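Local coordinates for protein NADPH-dependent aldehyde reductase YqhD (Escherichia coli, PDB 4QGS) that reduces a broad range of short-chain aldehydes to alcohols with NADPH, using one zinc ion per subunit, at residues D205-V219 / I267-M279. Numbering follows the deposited sequence. Where two conformers were deposited one is given.
Sequences DAFVHTVEQYVTKPV and IGAGVPQDWATHM. With ZN (zinc ion), chain B.
Glu212 and His278 meet beside the catalytic zinc site of this iron-containing alcohol dehydrogenase family member. Helix 196-211 supplies Asp205 and His209, and helix 276-288 supplies His278. His292 is the fourth protein ligand, and two waters also bind the zinc. The metal is 2.1 Å from both Asp205 OD1 and His209 NE2. The rings of His209 and His278 stand nearly perpendicular, planes at 85°, in an offset edge-to-face pair with the edge of His278 toward the face of His209.

Glu212 is the second-shell partner of His278. Its chain bends at CG (chi2 -85°), which brings the carboxylate back to the start of helix 276-288. OE2 takes two bonds from one residue: His278 N comes nearly along the C-O axis, while His278 ND1, at 2.9 Å from Glu212 OE2, lies on the anti lone pair. The second bond runs close to the imidazole plane and, together with the zinc bond at NE2, holds the ring's rotation. OE1 accepts from the N-cap residue, Trp275 N, above the carboxylate plane. An alanine in place of Glu212 would probably leave His278 ND1 without its acceptor and the zinc-binding ring freer to turn.

Trp275 lies against the same glutamate. Glu212 CB sits over its six-membered ring, 3.7 Å from the centroid, in a CH-pi contact. The indole edge points to the face of His209, with Trp275 CH2 3.6 Å from His209 ND1. Gln273 OE1 holds the indole by accepting from Trp275 NE1 on a lone pair.

Farther along, Gln213 CG packs against Trp275 CZ2. The extended chain carries the amide onward, and Gln213 NE2 donates almost straight to His209 O at 2.9 Å, from above the carbonyl plane.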
ATOM      1  N   ASP A 205       8.016   1.857  -0.456  1.00 16.21           N
ATOM      2  CA  ASP A 205       6.774   1.660   0.290  1.00 14.85           C
ATOM      3  C   ASP A 205       6.651   0.197   0.729  1.00 15.33           C
ATOM      4  O   ASP A 205       6.326  -0.087   1.896  1.00 16.55           O
ATOM      5  CB  ASP A 205       5.576   2.078  -0.556  1.00 18.60           C
ATOM      6  CG  ASP A 205       4.254   2.050   0.223  1.00 19.70           C
ATOM      7  OD1 ASP A 205       4.192   2.453   1.419  1.00 19.65           O
ATOM      8  OD2 ASP A 205       3.257   1.615  -0.391  1.00 32.97           O
ATOM      9  N   ALA A 206       6.951  -0.729  -0.181  1.00 14.94           N
ATOM     10  CA  ALA A 206       6.951  -2.155   0.203  1.00 16.25           C
ATOM     11  C   ALA A 206       7.946  -2.442   1.339  1.00 16.38           C
ATOM     12  O   ALA A 206       7.639  -3.178   2.288  1.00 16.41           O
ATOM     13  CB  ALA A 206       7.262  -3.031  -1.009  1.00 15.02           C
ATOM     14  N   PHE A 207       9.132  -1.853   1.245  1.00 15.21           N
ATOM     15  CA  PHE A 207      10.185  -2.051   2.232  1.00 16.17           C
ATOM     16  C   PHE A 207       9.696  -1.570   3.592  1.00 16.82           C
ATOM     17  O   PHE A 207       9.831  -2.264   4.612  1.00 16.04           O
ATOM     18  CB  PHE A 207      11.454  -1.299   1.796  1.00 14.22           C
ATOM     19  CG  PHE A 207      12.691  -1.627   2.610  1.00 15.80           C
ATOM     20  CD1 PHE A 207      13.645  -2.509   2.121  1.00 18.16           C
ATOM     21  CD2 PHE A 207      12.907  -1.030   3.850  1.00 14.82           C
ATOM     22  CE1 PHE A 207      14.800  -2.790   2.845  1.00 20.04           C
ATOM     23  CE2 PHE A 207      14.062  -1.319   4.586  1.00 17.51           C
ATOM     24  CZ  PHE A 207      15.003  -2.196   4.086  1.00 18.59           C
ATOM     25  N   VAL A 208       9.089  -0.388   3.601  1.00 15.65           N
ATOM     26  CA  VAL A 208       8.647   0.200   4.858  1.00 14.00           C
ATOM     27  C   VAL A 208       7.430  -0.530   5.412  1.00 16.40           C
ATOM     28  O   VAL A 208       7.373  -0.767   6.618  1.00 15.60           O
ATOM     29  CB  VAL A 208       8.355   1.703   4.689  1.00 13.08           C
ATOM     30  CG1 VAL A 208       7.779   2.270   5.988  1.00 14.80           C
ATOM     31  CG2 VAL A 208       9.644   2.420   4.309  1.00 15.92           C
ATOM     32  N   HIS A 209       6.479  -0.930   4.562  1.00 14.33           N
ATOM     33  CA  HIS A 209       5.357  -1.735   5.071  1.00 15.19           C
ATOM     34  C   HIS A 209       5.877  -2.980   5.786  1.00 17.63           C
ATOM     35  O   HIS A 209       5.321  -3.384   6.814  1.00 16.75           O
ATOM     36  CB  HIS A 209       4.385  -2.130   3.954  1.00 17.73           C
ATOM     37  CG  HIS A 209       3.389  -1.062   3.623  1.00 19.99           C
ATOM     38  ND1 HIS A 209       2.038  -1.201   3.857  1.00 20.37           N
ATOM     39  CD2 HIS A 209       3.555   0.179   3.099  1.00 17.99           C
ATOM     40  CE1 HIS A 209       1.412  -0.100   3.474  1.00 21.45           C
ATOM     41  NE2 HIS A 209       2.309   0.752   3.012  1.00 19.47           N
ATOM     42  N   THR A 210       6.948  -3.565   5.257  1.00 15.66           N
ATOM     43  CA  THR A 210       7.541  -4.752   5.869  1.00 15.73           C
ATOM     44  C   THR A 210       8.148  -4.412   7.232  1.00 18.70           C
ATOM     45  O   THR A 210       7.856  -5.086   8.221  1.00 16.78           O
ATOM     46  CB  THR A 210       8.600  -5.375   4.968  1.00 14.01           C
ATOM     47  OG1 THR A 210       8.005  -5.671   3.695  1.00 16.84           O
ATOM     48  CG2 THR A 210       9.152  -6.691   5.604  1.00 15.54           C
ATOM     49  N   VAL A 211       8.973  -3.367   7.315  1.00 15.40           N
ATOM     50  CA  VAL A 211       9.621  -3.097   8.613  1.00 16.23           C
ATOM     51  C   VAL A 211       8.661  -2.510   9.650  1.00 17.27           C
ATOM     52  O   VAL A 211       8.955  -2.542  10.848  1.00 16.16           O
ATOM     53  CB  VAL A 211      10.847  -2.153   8.476  1.00 15.99           C
ATOM     54  CG1 VAL A 211      11.913  -2.772   7.571  1.00 19.44           C
ATOM     55  CG2 VAL A 211      10.417  -0.775   7.965  1.00 17.56           C
ATOM     56  N   GLU A 212       7.512  -1.994   9.214  1.00 15.57           N
ATOM     57  CA  GLU A 212       6.478  -1.535  10.150  1.00 14.53           C
ATOM     58  C   GLU A 212       5.949  -2.705  10.970  1.00 15.86           C
ATOM     59  O   GLU A 212       5.374  -2.508  12.039  1.00 19.44           O
ATOM     60  CB  GLU A 212       5.308  -0.884   9.421  1.00 16.00           C
ATOM     61  CG  GLU A 212       5.638   0.449   8.734  1.00 13.79           C
ATOM     62  CD  GLU A 212       5.547   1.667   9.654  1.00 20.41           C
ATOM     63  OE1 GLU A 212       5.880   1.573  10.861  1.00 19.08           O
ATOM     64  OE2 GLU A 212       5.126   2.733   9.155  1.00 16.99           O
ATOM     65  N   GLN A 213       6.145  -3.906  10.435  1.00 17.55           N
ATOM     66  CA  GLN A 213       5.626  -5.134  11.037  1.00 17.66           C
ATOM     67  C   GLN A 213       6.729  -6.077  11.506  1.00 20.18           C
ATOM     68  O   GLN A 213       6.460  -7.221  11.911  1.00 23.28           O
ATOM     69  CB  GLN A 213       4.723  -5.851  10.035  1.00 19.18           C
ATOM     70  CG  GLN A 213       3.559  -4.991   9.525  1.00 19.94           C
ATOM     71  CD  GLN A 213       2.798  -5.657   8.389  1.00 24.05           C
ATOM     72  OE1 GLN A 213       1.895  -6.460   8.623  1.00 25.61           O
ATOM     73  NE2 GLN A 213       3.138  -5.305   7.149  1.00 23.03           N
ATOM     74  N   TYR A 214       7.970  -5.611  11.471  1.00 16.39           N
ATOM     75  CA  TYR A 214       9.102  -6.484  11.765  1.00 19.16           C
ATOM     76  C   TYR A 214      10.142  -5.807  12.665  1.00 18.90           C
ATOM     77  O   TYR A 214      10.644  -6.425  13.600  1.00 19.53           O
ATOM     78  CB  TYR A 214       9.749  -6.970  10.453  1.00 18.60           C
ATOM     79  CG  TYR A 214      11.130  -7.568  10.612  1.00 16.85           C
ATOM     80  CD1 TYR A 214      11.313  -8.807  11.236  1.00 15.70           C
ATOM     81  CD2 TYR A 214      12.258  -6.893  10.153  1.00 19.16           C
ATOM     82  CE1 TYR A 214      12.581  -9.345  11.385  1.00 17.28           C
ATOM     83  CE2 TYR A 214      13.532  -7.423  10.296  1.00 16.17           C
ATOM     84  CZ  TYR A 214      13.679  -8.653  10.931  1.00 16.35           C
ATOM     85  OH  TYR A 214      14.935  -9.183  11.079  1.00 19.06           O
ATOM     86  N   VAL A 215      10.471  -4.546  12.407  1.00 17.04           N
ATOM     87  CA  VAL A 215      11.455  -3.885  13.250  1.00 18.29           C
ATOM     88  C   VAL A 215      10.697  -3.259  14.418  1.00 19.78           C
ATOM     89  O   VAL A 215      10.407  -2.059  14.451  1.00 19.38           O
ATOM     90  CB  VAL A 215      12.283  -2.847  12.483  1.00 16.23           C
ATOM     91  CG1 VAL A 215      13.366  -2.276  13.387  1.00 17.40           C
ATOM     92  CG2 VAL A 215      12.909  -3.520  11.267  1.00 18.74           C
ATOM     93  N   THR A 216      10.358  -4.118  15.371  1.00 19.46           N
ATOM     94  CA  THR A 216       9.464  -3.751  16.452  1.00 17.23           C
ATOM     95  C   THR A 216       9.980  -4.312  17.780  1.00 22.30           C
ATOM     96  O   THR A 216      10.873  -3.737  18.395  1.00 19.97           O
ATOM     97  CB  THR A 216       8.034  -4.261  16.186  1.00 19.31           C
ATOM     98  OG1 THR A 216       8.073  -5.668  15.922  1.00 21.67           O
ATOM     99  CG2 THR A 216       7.425  -3.551  14.979  1.00 20.10           C
ATOM    100  N   LYS A 217       9.414  -5.442  18.196  1.00 18.15           N
ATOM    101  CA  LYS A 217       9.805  -6.104  19.445  1.00 23.71           C
ATOM    102  C   LYS A 217       9.891  -7.600  19.212  1.00 20.36           C
ATOM    103  O   LYS A 217       9.046  -8.153  18.517  1.00 24.75           O
ATOM    104  CB  LYS A 217       8.797  -5.823  20.568  1.00 24.06           C
ATOM    105  CG  LYS A 217       8.872  -4.442  21.163  1.00 33.11           C
ATOM    106  CD  LYS A 217       7.746  -4.212  22.168  1.00 42.64           C
ATOM    107  CE  LYS A 217       6.381  -4.520  21.565  1.00 34.22           C
ATOM    108  NZ  LYS A 217       5.274  -4.235  22.517  1.00 49.50           N
ATOM    109  N   PRO A 218      10.886  -8.269  19.817  1.00 23.18           N
ATOM    110  CA  PRO A 218      10.998  -9.717  19.610  1.00 22.02           C
ATOM    111  C   PRO A 218       9.905 -10.486  20.346  1.00 25.40           C
ATOM    112  O   PRO A 218       9.698 -10.285  21.542  1.00 24.41           O
ATOM    113  CB  PRO A 218      12.384 -10.042  20.166  1.00 21.57           C
ATOM    114  CG  PRO A 218      12.610  -9.006  21.220  1.00 25.91           C
ATOM    115  CD  PRO A 218      11.941  -7.754  20.710  1.00 20.06           C
ATOM    116  N   VAL A 219       9.184 -11.335  19.621  1.00 20.22           N
ATOM    117  CA  VAL A 219       8.155 -12.173  20.227  0.84 19.87           C
ATOM    118  C   VAL A 219       8.336 -13.631  19.815  1.00 17.47           C
ATOM    119  O   VAL A 219       7.432 -14.441  19.961  1.00 21.67           O
ATOM    120  CB  VAL A 219       6.724 -11.711  19.855  0.84 20.41           C
ATOM    121  CG1 VAL A 219       6.445 -10.320  20.411  0.84 21.47           C
ATOM    122  CG2 VAL A 219       6.503 -11.747  18.341  0.84 21.81           C
ATOM    123  N   ILE A 267       3.004 -11.712   7.088  1.00 22.78           N
ATOM    124  CA  ILE A 267       4.114 -11.236   7.911  1.00 21.56           C
ATOM    125  C   ILE A 267       3.679 -10.438   9.136  1.00 21.45           C
ATOM    126  O   ILE A 267       4.458 -10.275  10.074  1.00 25.35           O
ATOM    127  CB  ILE A 267       5.100 -10.387   7.094  1.00 23.20           C
ATOM    128  CG1 ILE A 267       4.360  -9.266   6.372  1.00 21.03           C
ATOM    129  CG2 ILE A 267       5.844 -11.271   6.100  1.00 21.55           C
ATOM    130  CD1 ILE A 267       5.288  -8.179   5.883  1.00 25.35           C
ATOM    131  N   GLY A 268       2.443  -9.948   9.139  1.00 19.93           N
ATOM    132  CA  GLY A 268       1.960  -9.156  10.257  1.00 19.14           C
ATOM    133  C   GLY A 268       1.101  -9.942  11.234  1.00 23.67           C
ATOM    134  O   GLY A 268       0.765  -9.439  12.299  1.00 22.91           O
ATOM    135  N   ALA A 269       0.740 -11.170  10.868  1.00 20.83           N
ATOM    136  CA  ALA A 269      -0.174 -11.953  11.692  1.00 22.59           C
ATOM    137  C   ALA A 269       0.523 -12.407  12.957  1.00 21.71           C
ATOM    138  O   ALA A 269       1.497 -13.156  12.901  1.00 22.88           O
ATOM    139  CB  ALA A 269      -0.712 -13.154  10.913  1.00 23.54           C
ATOM    140  N   GLY A 270       0.028 -11.926  14.091  1.00 21.05           N
ATOM    141  CA  GLY A 270       0.522 -12.353  15.391  1.00 27.51           C
ATOM    142  C   GLY A 270       1.785 -11.679  15.904  1.00 27.79           C
ATOM    143  O   GLY A 270       2.425 -12.194  16.833  1.00 29.38           O
ATOM    144  N   VAL A 271       2.148 -10.536  15.320  1.00 21.53           N
ATOM    145  CA  VAL A 271       3.342  -9.818  15.742  1.00 23.31           C
ATOM    146  C   VAL A 271       3.022  -8.343  15.992  1.00 20.40           C
ATOM    147  O   VAL A 271       2.026  -7.829  15.475  1.00 19.34           O
ATOM    148  CB  VAL A 271       4.469  -9.940  14.703  1.00 20.52           C
ATOM    149  CG1 VAL A 271       4.905 -11.412  14.572  1.00 22.96           C
ATOM    150  CG2 VAL A 271       4.024  -9.407  13.369  1.00 19.70           C
ATOM    151  N   PRO A 272       3.855  -7.669  16.800  1.00 20.41           N
ATOM    152  CA  PRO A 272       3.603  -6.249  17.083  1.00 19.71           C
ATOM    153  C   PRO A 272       3.708  -5.439  15.814  1.00 21.19           C
ATOM    154  O   PRO A 272       4.483  -5.795  14.920  1.00 22.42           O
ATOM    155  CB  PRO A 272       4.719  -5.868  18.066  1.00 22.24           C
ATOM    156  CG  PRO A 272       5.205  -7.167  18.624  1.00 24.62           C
ATOM    157  CD  PRO A 272       5.033  -8.169  17.528  1.00 22.89           C
ATOM    158  N   GLN A 273       2.914  -4.385  15.706  1.00 18.96           N
ATOM    159  CA  GLN A 273       3.017  -3.536  14.522  1.00 19.60           C
ATOM    160  C   GLN A 273       3.155  -2.096  14.939  1.00 18.49           C
ATOM    161  O   GLN A 273       2.572  -1.670  15.928  1.00 18.57           O
ATOM    162  CB  GLN A 273       1.810  -3.730  13.616  1.00 18.96           C
ATOM    163  CG  GLN A 273       1.717  -5.172  13.078  1.00 22.81           C
ATOM    164  CD  GLN A 273       0.634  -5.360  12.055  1.00 25.26           C
ATOM    165  OE1 GLN A 273       0.156  -4.401  11.451  1.00 23.47           O
ATOM    166  NE2 GLN A 273       0.229  -6.612  11.852  1.00 27.68           N
ATOM    167  N   ASP A 274       3.923  -1.347  14.156  1.00 18.06           N
ATOM    168  CA  ASP A 274       4.305   0.011  14.508  1.00 17.33           C
ATOM    169  C   ASP A 274       3.357   0.998  13.820  1.00 18.65           C
ATOM    170  O   ASP A 274       2.355   1.413  14.400  1.00 19.81           O
ATOM    171  CB  ASP A 274       5.770   0.227  14.109  1.00 16.37           C
ATOM    172  CG  ASP A 274       6.309   1.602  14.503  1.00 17.95           C
ATOM    173  OD1 ASP A 274       5.517   2.474  14.885  1.00 17.76           O
ATOM    174  OD2 ASP A 274       7.540   1.789  14.406  1.00 19.84           O
ATOM    175  N   TRP A 275       3.701   1.343  12.576  1.00 16.63           N
ATOM    176  CA  TRP A 275       2.959   2.244  11.680  1.00 20.09           C
ATOM    177  C   TRP A 275       3.137   3.711  12.021  1.00 19.61           C
ATOM    178  O   TRP A 275       2.528   4.555  11.378  1.00 16.28           O
ATOM    179  CB  TRP A 275       1.468   1.896  11.625  1.00 18.15           C
ATOM    180  CG  TRP A 275       1.284   0.505  11.087  1.00 16.19           C
ATOM    181  CD1 TRP A 275       0.880  -0.597  11.788  1.00 17.66           C
ATOM    182  CD2 TRP A 275       1.577   0.056   9.762  1.00 15.44           C
ATOM    183  NE1 TRP A 275       0.877  -1.705  10.965  1.00 20.15           N
ATOM    184  CE2 TRP A 275       1.303  -1.326   9.716  1.00 18.33           C
ATOM    185  CE3 TRP A 275       2.030   0.693   8.597  1.00 18.23           C
ATOM    186  CZ2 TRP A 275       1.470  -2.083   8.563  1.00 18.69           C
ATOM    187  CZ3 TRP A 275       2.199  -0.058   7.455  1.00 16.16           C
ATOM    188  CH2 TRP A 275       1.911  -1.433   7.444  1.00 20.05           C
ATOM    189  N   ALA A 276       3.980   4.013  13.005  1.00 16.26           N
ATOM    190  CA  ALA A 276       4.221   5.419  13.350  1.00 17.47           C
ATOM    191  C   ALA A 276       4.917   6.155  12.208  1.00 17.94           C
ATOM    192  O   ALA A 276       4.664   7.346  11.987  1.00 16.77           O
ATOM    193  CB  ALA A 276       5.041   5.530  14.624  1.00 18.62           C
ATOM    194  N   THR A 277       5.795   5.458  11.490  1.00 16.19           N
ATOM    195  CA  THR A 277       6.461   6.069  10.325  1.00 16.71           C
ATOM    196  C   THR A 277       5.421   6.482   9.281  1.00 18.27           C
ATOM    197  O   THR A 277       5.472   7.603   8.751  1.00 17.00           O
ATOM    198  CB  THR A 277       7.502   5.117   9.702  1.00 17.71           C
ATOM    199  OG1 THR A 277       8.601   4.957  10.614  1.00 17.27           O
ATOM    200  CG2 THR A 277       8.038   5.668   8.353  1.00 17.30           C
ATOM    201  N   HIS A 278       4.460   5.600   9.011  1.00 16.29           N
ATOM    202  CA  HIS A 278       3.340   5.941   8.137  1.00 15.22           C
ATOM    203  C   HIS A 278       2.512   7.125   8.660  1.00 17.99           C
ATOM    204  O   HIS A 278       2.184   8.023   7.888  1.00 15.72           O
ATOM    205  CB  HIS A 278       2.430   4.715   7.903  1.00 15.96           C
ATOM    206  CG  HIS A 278       2.769   3.950   6.657  1.00 16.11           C
ATOM    207  ND1 HIS A 278       3.885   3.145   6.555  1.00 17.31           N
ATOM    208  CD2 HIS A 278       2.168   3.902   5.439  1.00 17.07           C
ATOM    209  CE1 HIS A 278       3.950   2.630   5.337  1.00 16.69           C
ATOM    210  NE2 HIS A 278       2.913   3.070   4.642  1.00 18.22           N
ATOM    211  N   MET A 279       2.181   7.139   9.954  1.00 15.70           N
ATOM    212  CA  MET A 279       1.333   8.204  10.482  1.00 18.23           C
ATOM    213  C   MET A 279       2.032   9.561  10.411  1.00 15.61           C
ATOM    214  O   MET A 279       1.408  10.566  10.030  1.00 18.06           O
ATOM    215  CB  MET A 279       0.913   7.890  11.923  1.00 17.39           C
ATOM    216  CG  MET A 279       0.044   6.628  12.034  1.00 20.35           C
ATOM    217  SD  MET A 279      -1.443   6.680  11.009  1.00 28.17           S
ATOM    218  CE  MET A 279      -0.948   5.650   9.637  1.00 29.73           C
TER
HETATM  219 ZN    ZN B 401       2.421   2.771   2.566  1.00 22.30          ZN
HETATM  220  O   HOH W   1       7.887   2.584  12.036  1.00 22.78           O
HETATM  221  O   HOH W   2       6.962  -9.833  10.278  1.00 21.47           O
HETATM  222  O   HOH W   3       6.763  -7.632  14.646  1.00 24.60           O
HETATM  223  O   HOH W   4       0.391   2.983   3.040  1.00 26.32           O
HETATM  224  O   HOH W   5       1.345   2.276   0.769  1.00 27.91           O